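Local atomic coordinates of transcriptional regulator, IclR family (Alicyclobacillus acidocaldarius subsp. acidocaldarius, PDB entry 5TJJ), a protein that probably binds DNA through a helix-turn-helix domain and regulates transcription, with a GAF-like C-terminal domain. Residues L94-L107 and Y118-I131. Residues are numbered along the deposited sequence; the frame is centred on the assembly and turned at random.
Sequences LHQVAAHTGMTAVL and YIGSAEPPGDGVRI. With GOL (glycerol), chain C.
Ala105 and Ala122 form a hydrogen-bonded antiparallel pair, the nitrogen of each bonded to the other's oxygen, where strands 104-107 and 118-122 run nearly antiparallel (164° between their directions), their axes 4.7 Å apart. Further along, Leu107 N bonds to Gly120 O, while Leu107 O accepts from Ile119 N. Helix 94-101 crosses strand 118-122 at -33° and ends at Thr101; Gly102, with positive phi, leads the chain out of the helix toward strand 104-107.

On the helix-facing side, Ala122 CB sits squarely over the His95 ring, 3.4 Å from its centroid, a CH-pi contact. A hydrogen bond from His95 ND1 to Leu91 O, one turn back in the helix, probably helps fix the ring's rotation. Ala98 packs against Ala122 and Pro124, and Pro124 CB lies 3.5 Å from Ala98 O. On the other face Val106 CG1, anti to its backbone nitrogen (chi1 168°), lies over the Tyr118 ring, 3.6 Å from its centroid.

Thr104 OG1 gives its proton to Ile131 O at 2.7 Å, in the carbonyl plane on a lone pair, tying the returning loop to the strand; a valine here would probably leave that carbonyl without this donor and the loop less firmly held.

The hairpin illustrates how a GAF-like sheet is built under a helix: strand 104-110 lies between 115-122 and 218-227, while helix 86-101 and helix 233-253 meet through Val97 and Leu243.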
ATOM      1  N   LEU A  94      15.690 -10.680  -2.662  1.00 49.67           N
ATOM      2  CA  LEU A  94      16.472 -11.622  -3.459  1.00 53.19           C
ATOM      3  C   LEU A  94      17.967 -11.458  -3.289  1.00 53.68           C
ATOM      4  O   LEU A  94      18.691 -12.443  -3.348  1.00 55.46           O
ATOM      5  CB  LEU A  94      16.171 -11.510  -4.952  1.00 55.02           C
ATOM      6  CG  LEU A  94      14.854 -12.053  -5.495  1.00 56.69           C
ATOM      7  CD1 LEU A  94      14.900 -11.986  -7.015  1.00 59.69           C
ATOM      8  CD2 LEU A  94      14.583 -13.471  -5.017  1.00 58.87           C
ATOM      9  N   HIS A  95      18.431 -10.221  -3.144  1.00 39.50           N
ATOM     10  CA  HIS A  95      19.844  -9.971  -2.855  1.00 41.20           C
ATOM     11  C   HIS A  95      20.255 -10.530  -1.509  1.00 40.94           C
ATOM     12  O   HIS A  95      21.375 -11.018  -1.382  1.00 40.05           O
ATOM     13  CB  HIS A  95      20.206  -8.496  -2.942  1.00 43.94           C
ATOM     14  CG  HIS A  95      20.285  -7.980  -4.342  1.00 45.43           C
ATOM     15  ND1 HIS A  95      19.172  -7.566  -5.051  1.00 48.02           N
ATOM     16  CD2 HIS A  95      21.340  -7.799  -5.167  1.00 47.69           C
ATOM     17  CE1 HIS A  95      19.537  -7.148  -6.250  1.00 47.83           C
ATOM     18  NE2 HIS A  95      20.848  -7.277  -6.347  1.00 49.01           N
ATOM     19  N   GLN A  96      19.360 -10.500  -0.527  1.00 43.00           N
ATOM     20  CA  GLN A  96      19.638 -11.144   0.779  1.00 45.02           C
ATOM     21  C   GLN A  96      19.815 -12.661   0.634  1.00 43.44           C
ATOM     22  O   GLN A  96      20.682 -13.268   1.264  1.00 45.50           O
ATOM     23  CB  GLN A  96      18.508 -10.923   1.775  1.00 49.16           C
ATOM     24  CG  GLN A  96      18.089  -9.481   2.048  1.00 53.73           C
ATOM     25  CD  GLN A  96      19.009  -8.761   2.996  1.00 57.49           C
ATOM     26  OE1 GLN A  96      20.224  -8.991   3.011  1.00 58.08           O
ATOM     27  NE2 GLN A  96      18.437  -7.867   3.796  1.00 62.22           N
ATOM     28  N   VAL A  97      18.956 -13.259  -0.180  1.00 40.63           N
ATOM     29  CA  VAL A  97      18.939 -14.691  -0.437  1.00 40.60           C
ATOM     30  C   VAL A  97      20.219 -15.114  -1.141  1.00 39.62           C
ATOM     31  O   VAL A  97      20.831 -16.108  -0.760  1.00 40.69           O
ATOM     32  CB  VAL A  97      17.718 -15.096  -1.305  1.00 39.47           C
ATOM     33  CG1 VAL A  97      17.830 -16.534  -1.768  1.00 40.02           C
ATOM     34  CG2 VAL A  97      16.427 -14.916  -0.527  1.00 42.07           C
ATOM     35  N   ALA A  98      20.584 -14.359  -2.177  1.00 37.50           N
ATOM     36  CA  ALA A  98      21.840 -14.543  -2.879  1.00 38.22           C
ATOM     37  C   ALA A  98      23.066 -14.436  -1.946  1.00 40.63           C
ATOM     38  O   ALA A  98      23.988 -15.256  -2.045  1.00 42.08           O
ATOM     39  CB  ALA A  98      21.947 -13.550  -4.016  1.00 36.95           C
ATOM     40  N   ALA A  99      23.039 -13.470  -1.029  1.00 40.32           N
ATOM     41  CA  ALA A  99      24.114 -13.277  -0.064  1.00 42.87           C
ATOM     42  C   ALA A  99      24.217 -14.426   0.920  1.00 45.48           C
ATOM     43  O   ALA A  99      25.299 -14.864   1.206  1.00 46.89           O
ATOM     44  CB  ALA A  99      23.951 -11.953   0.681  1.00 42.71           C
ATOM     45  N   HIS A 100      23.086 -14.900   1.434  1.00 47.73           N
ATOM     46  CA  HIS A 100      23.058 -15.991   2.418  1.00 50.08           C
ATOM     47  C   HIS A 100      23.356 -17.345   1.774  1.00 50.38           C
ATOM     48  O   HIS A 100      24.062 -18.144   2.359  1.00 52.72           O
ATOM     49  CB  HIS A 100      21.711 -16.002   3.138  1.00 52.97           C
ATOM     50  CG  HIS A 100      21.632 -16.968   4.286  1.00 59.93           C
ATOM     51  ND1 HIS A 100      22.660 -17.155   5.192  1.00 64.03           N
ATOM     52  CD2 HIS A 100      20.627 -17.787   4.687  1.00 63.18           C
ATOM     53  CE1 HIS A 100      22.300 -18.057   6.089  1.00 67.54           C
ATOM     54  NE2 HIS A 100      21.069 -18.454   5.805  1.00 68.12           N
ATOM     55  N   THR A 101      22.859 -17.585   0.553  1.00 48.30           N
ATOM     56  CA  THR A 101      23.092 -18.862  -0.168  1.00 48.36           C
ATOM     57  C   THR A 101      24.373 -18.968  -1.028  1.00 48.01           C
ATOM     58  O   THR A 101      24.834 -20.074  -1.284  1.00 48.70           O
ATOM     59  CB  THR A 101      21.894 -19.258  -1.065  1.00 46.23           C
ATOM     60  OG1 THR A 101      21.699 -18.304  -2.106  1.00 42.57           O
ATOM     61  CG2 THR A 101      20.635 -19.366  -0.248  1.00 47.43           C
ATOM     62  N   GLY A 102      24.930 -17.841  -1.484  1.00 46.32           N
ATOM     63  CA  GLY A 102      25.961 -17.853  -2.548  1.00 46.41           C
ATOM     64  C   GLY A 102      25.436 -18.351  -3.910  1.00 46.77           C
ATOM     65  O   GLY A 102      26.203 -18.833  -4.731  1.00 47.39           O
HETATM   66  N   MSE A 103      24.126 -18.231  -4.144  1.00 46.66           N
HETATM   67  CA  MSE A 103      23.471 -18.685  -5.377  1.00 48.21           C
HETATM   68  C   MSE A 103      22.863 -17.518  -6.073  1.00 44.22           C
HETATM   69  O   MSE A 103      22.620 -16.466  -5.468  1.00 42.80           O
HETATM   70  CB  MSE A 103      22.364 -19.689  -5.077  1.00 52.75           C
HETATM   71  CG  MSE A 103      22.965 -20.946  -4.459  1.00 61.23           C
HETATM   72 SE   MSE A 103      21.589 -22.295  -4.024  1.00 75.14          SE
HETATM   73  CE  MSE A 103      22.704 -23.683  -3.158  1.00 77.31           C
ATOM     74  N   THR A 104      22.597 -17.681  -7.364  1.00 42.69           N
ATOM     75  CA  THR A 104      21.911 -16.634  -8.112  1.00 39.32           C
ATOM     76  C   THR A 104      20.426 -16.788  -7.795  1.00 37.47           C
ATOM     77  O   THR A 104      19.890 -17.845  -7.868  1.00 36.66           O
ATOM     78  CB  THR A 104      22.224 -16.696  -9.612  1.00 39.39           C
ATOM     79  OG1 THR A 104      23.588 -16.315  -9.803  1.00 40.17           O
ATOM     80  CG2 THR A 104      21.315 -15.765 -10.412  1.00 37.61           C
ATOM     81  N   ALA A 105      19.790 -15.700  -7.420  1.00 37.75           N
ATOM     82  CA  ALA A 105      18.398 -15.710  -7.037  1.00 38.19           C
ATOM     83  C   ALA A 105      17.573 -15.004  -8.108  1.00 37.67           C
ATOM     84  O   ALA A 105      18.020 -14.040  -8.722  1.00 39.90           O
ATOM     85  CB  ALA A 105      18.231 -15.044  -5.678  1.00 39.01           C
ATOM     86  N   VAL A 106      16.365 -15.492  -8.333  1.00 37.28           N
ATOM     87  CA  VAL A 106      15.583 -15.091  -9.476  1.00 36.21           C
ATOM     88  C   VAL A 106      14.112 -14.943  -9.103  1.00 35.11           C
ATOM     89  O   VAL A 106      13.545 -15.755  -8.348  1.00 35.52           O
ATOM     90  CB  VAL A 106      15.783 -16.112 -10.599  1.00 38.54           C
ATOM     91  CG1 VAL A 106      14.770 -15.910 -11.716  1.00 40.80           C
ATOM     92  CG2 VAL A 106      17.183 -15.988 -11.170  1.00 39.16           C
ATOM     93  N   LEU A 107      13.493 -13.902  -9.650  1.00 33.79           N
ATOM     94  CA  LEU A 107      12.079 -13.630  -9.415  1.00 34.09           C
ATOM     95  C   LEU A 107      11.275 -13.978 -10.689  1.00 33.06           C
ATOM     96  O   LEU A 107      11.452 -13.337 -11.725  1.00 32.40           O
ATOM     97  CB  LEU A 107      11.903 -12.159  -9.012  1.00 35.16           C
ATOM     98  CG  LEU A 107      10.494 -11.673  -8.749  1.00 37.59           C
ATOM     99  CD1 LEU A 107       9.846 -12.475  -7.624  1.00 38.83           C
ATOM    100  CD2 LEU A 107      10.525 -10.189  -8.418  1.00 39.34           C
ATOM    101  N   TYR A 118      11.153 -14.537 -16.244  1.00 37.68           N
ATOM    102  CA  TYR A 118      12.082 -13.898 -15.310  1.00 37.07           C
ATOM    103  C   TYR A 118      11.881 -12.376 -15.342  1.00 37.84           C
ATOM    104  O   TYR A 118      11.952 -11.762 -16.405  1.00 40.17           O
ATOM    105  CB  TYR A 118      13.527 -14.212 -15.678  1.00 38.26           C
ATOM    106  CG  TYR A 118      14.011 -15.620 -15.414  1.00 39.09           C
ATOM    107  CD1 TYR A 118      13.241 -16.547 -14.703  1.00 38.36           C
ATOM    108  CD2 TYR A 118      15.274 -16.022 -15.861  1.00 41.33           C
ATOM    109  CE1 TYR A 118      13.703 -17.826 -14.456  1.00 40.74           C
ATOM    110  CE2 TYR A 118      15.759 -17.305 -15.609  1.00 43.40           C
ATOM    111  CZ  TYR A 118      14.966 -18.212 -14.896  1.00 43.97           C
ATOM    112  OH  TYR A 118      15.402 -19.514 -14.626  1.00 47.07           O
ATOM    113  N   ILE A 119      11.598 -11.783 -14.186  1.00 37.06           N
ATOM    114  CA  ILE A 119      11.437 -10.324 -14.072  1.00 38.42           C
ATOM    115  C   ILE A 119      12.531  -9.633 -13.243  1.00 38.11           C
ATOM    116  O   ILE A 119      12.564  -8.431 -13.162  1.00 41.99           O
ATOM    117  CB  ILE A 119      10.026  -9.947 -13.584  1.00 38.31           C
ATOM    118  CG1 ILE A 119       9.728 -10.512 -12.208  1.00 38.04           C
ATOM    119  CG2 ILE A 119       8.963 -10.460 -14.550  1.00 38.51           C
ATOM    120  CD1 ILE A 119       8.572  -9.800 -11.510  1.00 39.36           C
ATOM    121  N   GLY A 120      13.450 -10.384 -12.664  1.00 37.10           N
ATOM    122  CA  GLY A 120      14.561  -9.790 -11.925  1.00 37.59           C
ATOM    123  C   GLY A 120      15.491 -10.884 -11.444  1.00 35.29           C
ATOM    124  O   GLY A 120      15.071 -12.019 -11.338  1.00 34.75           O
ATOM    125  N   SER A 121      16.754 -10.541 -11.209  1.00 35.66           N
ATOM    126  CA  SER A 121      17.727 -11.450 -10.624  1.00 35.19           C
ATOM    127  C   SER A 121      18.685 -10.701  -9.729  1.00 34.68           C
ATOM    128  O   SER A 121      18.768  -9.497  -9.772  1.00 33.65           O
ATOM    129  CB  SER A 121      18.540 -12.177 -11.705  1.00 36.65           C
ATOM    130  OG  SER A 121      19.394 -11.256 -12.353  1.00 40.02           O
ATOM    131  N   ALA A 122      19.397 -11.464  -8.917  1.00 35.53           N
ATOM    132  CA  ALA A 122      20.389 -10.969  -7.994  1.00 37.33           C
ATOM    133  C   ALA A 122      21.496 -12.010  -7.896  1.00 39.50           C
ATOM    134  O   ALA A 122      21.291 -13.135  -7.438  1.00 40.02           O
ATOM    135  CB  ALA A 122      19.770 -10.723  -6.656  1.00 37.13           C
ATOM    136  N   GLU A 123      22.664 -11.642  -8.396  1.00 43.65           N
ATOM    137  CA  GLU A 123      23.830 -12.486  -8.358  1.00 46.32           C
ATOM    138  C   GLU A 123      24.367 -12.357  -6.935  1.00 46.08           C
ATOM    139  O   GLU A 123      24.150 -11.327  -6.299  1.00 46.92           O
ATOM    140  CB  GLU A 123      24.852 -12.014  -9.397  1.00 51.31           C
ATOM    141  CG  GLU A 123      24.364 -12.102 -10.860  1.00 54.41           C
ATOM    142  CD  GLU A 123      25.209 -11.311 -11.893  1.00 61.97           C
ATOM    143  OE1 GLU A 123      26.073 -10.446 -11.546  1.00 64.47           O
ATOM    144  OE2 GLU A 123      25.008 -11.558 -13.108  1.00 67.15           O
ATOM    145  N   PRO A 124      25.018 -13.410  -6.407  1.00 45.43           N
ATOM    146  CA  PRO A 124      25.657 -13.287  -5.089  1.00 45.54           C
ATOM    147  C   PRO A 124      26.861 -12.307  -5.092  1.00 44.76           C
ATOM    148  O   PRO A 124      27.495 -12.097  -6.129  1.00 42.56           O
ATOM    149  CB  PRO A 124      26.093 -14.733  -4.757  1.00 45.96           C
ATOM    150  CG  PRO A 124      26.260 -15.391  -6.067  1.00 47.56           C
ATOM    151  CD  PRO A 124      25.272 -14.733  -7.013  1.00 47.20           C
ATOM    152  N   PRO A 125      27.149 -11.695  -3.934  1.00 46.02           N
ATOM    153  CA  PRO A 125      28.178 -10.646  -3.872  1.00 47.51           C
ATOM    154  C   PRO A 125      29.612 -11.172  -4.062  1.00 47.53           C
ATOM    155  O   PRO A 125      29.879 -12.363  -3.900  1.00 46.59           O
ATOM    156  CB  PRO A 125      27.995 -10.045  -2.466  1.00 48.70           C
ATOM    157  CG  PRO A 125      27.400 -11.152  -1.649  1.00 48.77           C
ATOM    158  CD  PRO A 125      26.507 -11.914  -2.626  1.00 47.20           C
ATOM    159  N   GLY A 126      30.510 -10.262  -4.413  1.00 48.03           N
ATOM    160  CA  GLY A 126      31.912 -10.574  -4.611  1.00 48.30           C
ATOM    161  C   GLY A 126      32.212 -10.682  -6.088  1.00 47.83           C
ATOM    162  O   GLY A 126      31.341 -10.499  -6.941  1.00 45.85           O
ATOM    163  N   ASP A 127      33.471 -10.973  -6.357  1.00 48.82           N
ATOM    164  CA  ASP A 127      33.980 -11.138  -7.682  1.00 50.54           C
ATOM    165  C   ASP A 127      34.262 -12.643  -7.933  1.00 50.56           C
ATOM    166  O   ASP A 127      34.427 -13.421  -7.008  1.00 52.87           O
ATOM    167  CB  ASP A 127      35.240 -10.278  -7.841  1.00 52.74           C
ATOM    168  CG  ASP A 127      34.954  -8.748  -7.733  1.00 54.19           C
ATOM    169  OD1 ASP A 127      33.978  -8.246  -8.337  1.00 53.86           O
ATOM    170  OD2 ASP A 127      35.727  -8.037  -7.057  1.00 54.91           O
ATOM    171  N   GLY A 128      34.326 -13.019  -9.196  1.00 49.27           N
ATOM    172  CA  GLY A 128      34.548 -14.387  -9.627  1.00 48.71           C
ATOM    173  C   GLY A 128      33.467 -14.736 -10.627  1.00 47.02           C
ATOM    174  O   GLY A 128      32.843 -13.853 -11.211  1.00 44.52           O
ATOM    175  N   VAL A 129      33.241 -16.028 -10.802  1.00 46.70           N
ATOM    176  CA  VAL A 129      32.206 -16.492 -11.717  1.00 47.17           C
ATOM    177  C   VAL A 129      30.891 -16.581 -11.014  1.00 44.92           C
ATOM    178  O   VAL A 129      30.842 -16.702  -9.817  1.00 44.27           O
ATOM    179  CB  VAL A 129      32.488 -17.875 -12.339  1.00 48.62           C
ATOM    180  CG1 VAL A 129      33.626 -17.768 -13.327  1.00 50.22           C
ATOM    181  CG2 VAL A 129      32.754 -18.935 -11.252  1.00 49.31           C
ATOM    182  N   ARG A 130      29.835 -16.545 -11.804  1.00 45.73           N
ATOM    183  CA  ARG A 130      28.476 -16.681 -11.327  1.00 45.55           C
ATOM    184  C   ARG A 130      27.574 -16.992 -12.500  1.00 43.78           C
ATOM    185  O   ARG A 130      27.905 -16.719 -13.632  1.00 43.18           O
ATOM    186  CB  ARG A 130      28.003 -15.382 -10.689  1.00 47.61           C
ATOM    187  CG  ARG A 130      27.981 -14.210 -11.665  1.00 51.71           C
ATOM    188  CD  ARG A 130      27.905 -12.902 -10.931  1.00 56.33           C
ATOM    189  NE  ARG A 130      29.055 -12.715 -10.070  1.00 60.24           N
ATOM    190  CZ  ARG A 130      30.234 -12.290 -10.493  1.00 64.74           C
ATOM    191  NH1 ARG A 130      30.416 -11.965 -11.781  1.00 67.02           N
ATOM    192  NH2 ARG A 130      31.235 -12.173  -9.620  1.00 66.69           N
ATOM    193  N   ILE A 131      26.412 -17.524 -12.186  1.00 43.27           N
ATOM    194  CA  ILE A 131      25.409 -17.855 -13.165  1.00 43.94           C
ATOM    195  C   ILE A 131      24.569 -16.609 -13.377  1.00 43.09           C
ATOM    196  O   ILE A 131      24.029 -16.058 -12.416  1.00 43.70           O
ATOM    197  CB  ILE A 131      24.526 -19.010 -12.663  1.00 43.45           C
ATOM    198  CG1 ILE A 131      25.387 -20.241 -12.432  1.00 44.94           C
ATOM    199  CG2 ILE A 131      23.437 -19.338 -13.661  1.00 43.59           C
ATOM    200  CD1 ILE A 131      24.718 -21.252 -11.528  1.00 46.13           C
TER
HETATM  201  C1  GOL C 301      27.662 -21.217  -7.934  1.00 70.67           C
HETATM  202  O1  GOL C 301      27.441 -22.599  -8.277  1.00 68.03           O
HETATM  203  C2  GOL C 301      26.496 -20.354  -8.418  1.00 67.93           C
HETATM  204  O2  GOL C 301      25.344 -20.578  -7.602  1.00 64.88           O
HETATM  205  C3  GOL C 301      26.810 -18.860  -8.394  1.00 66.47           C
HETATM  206  O3  GOL C 301      25.786 -18.132  -9.099  1.00 61.50           O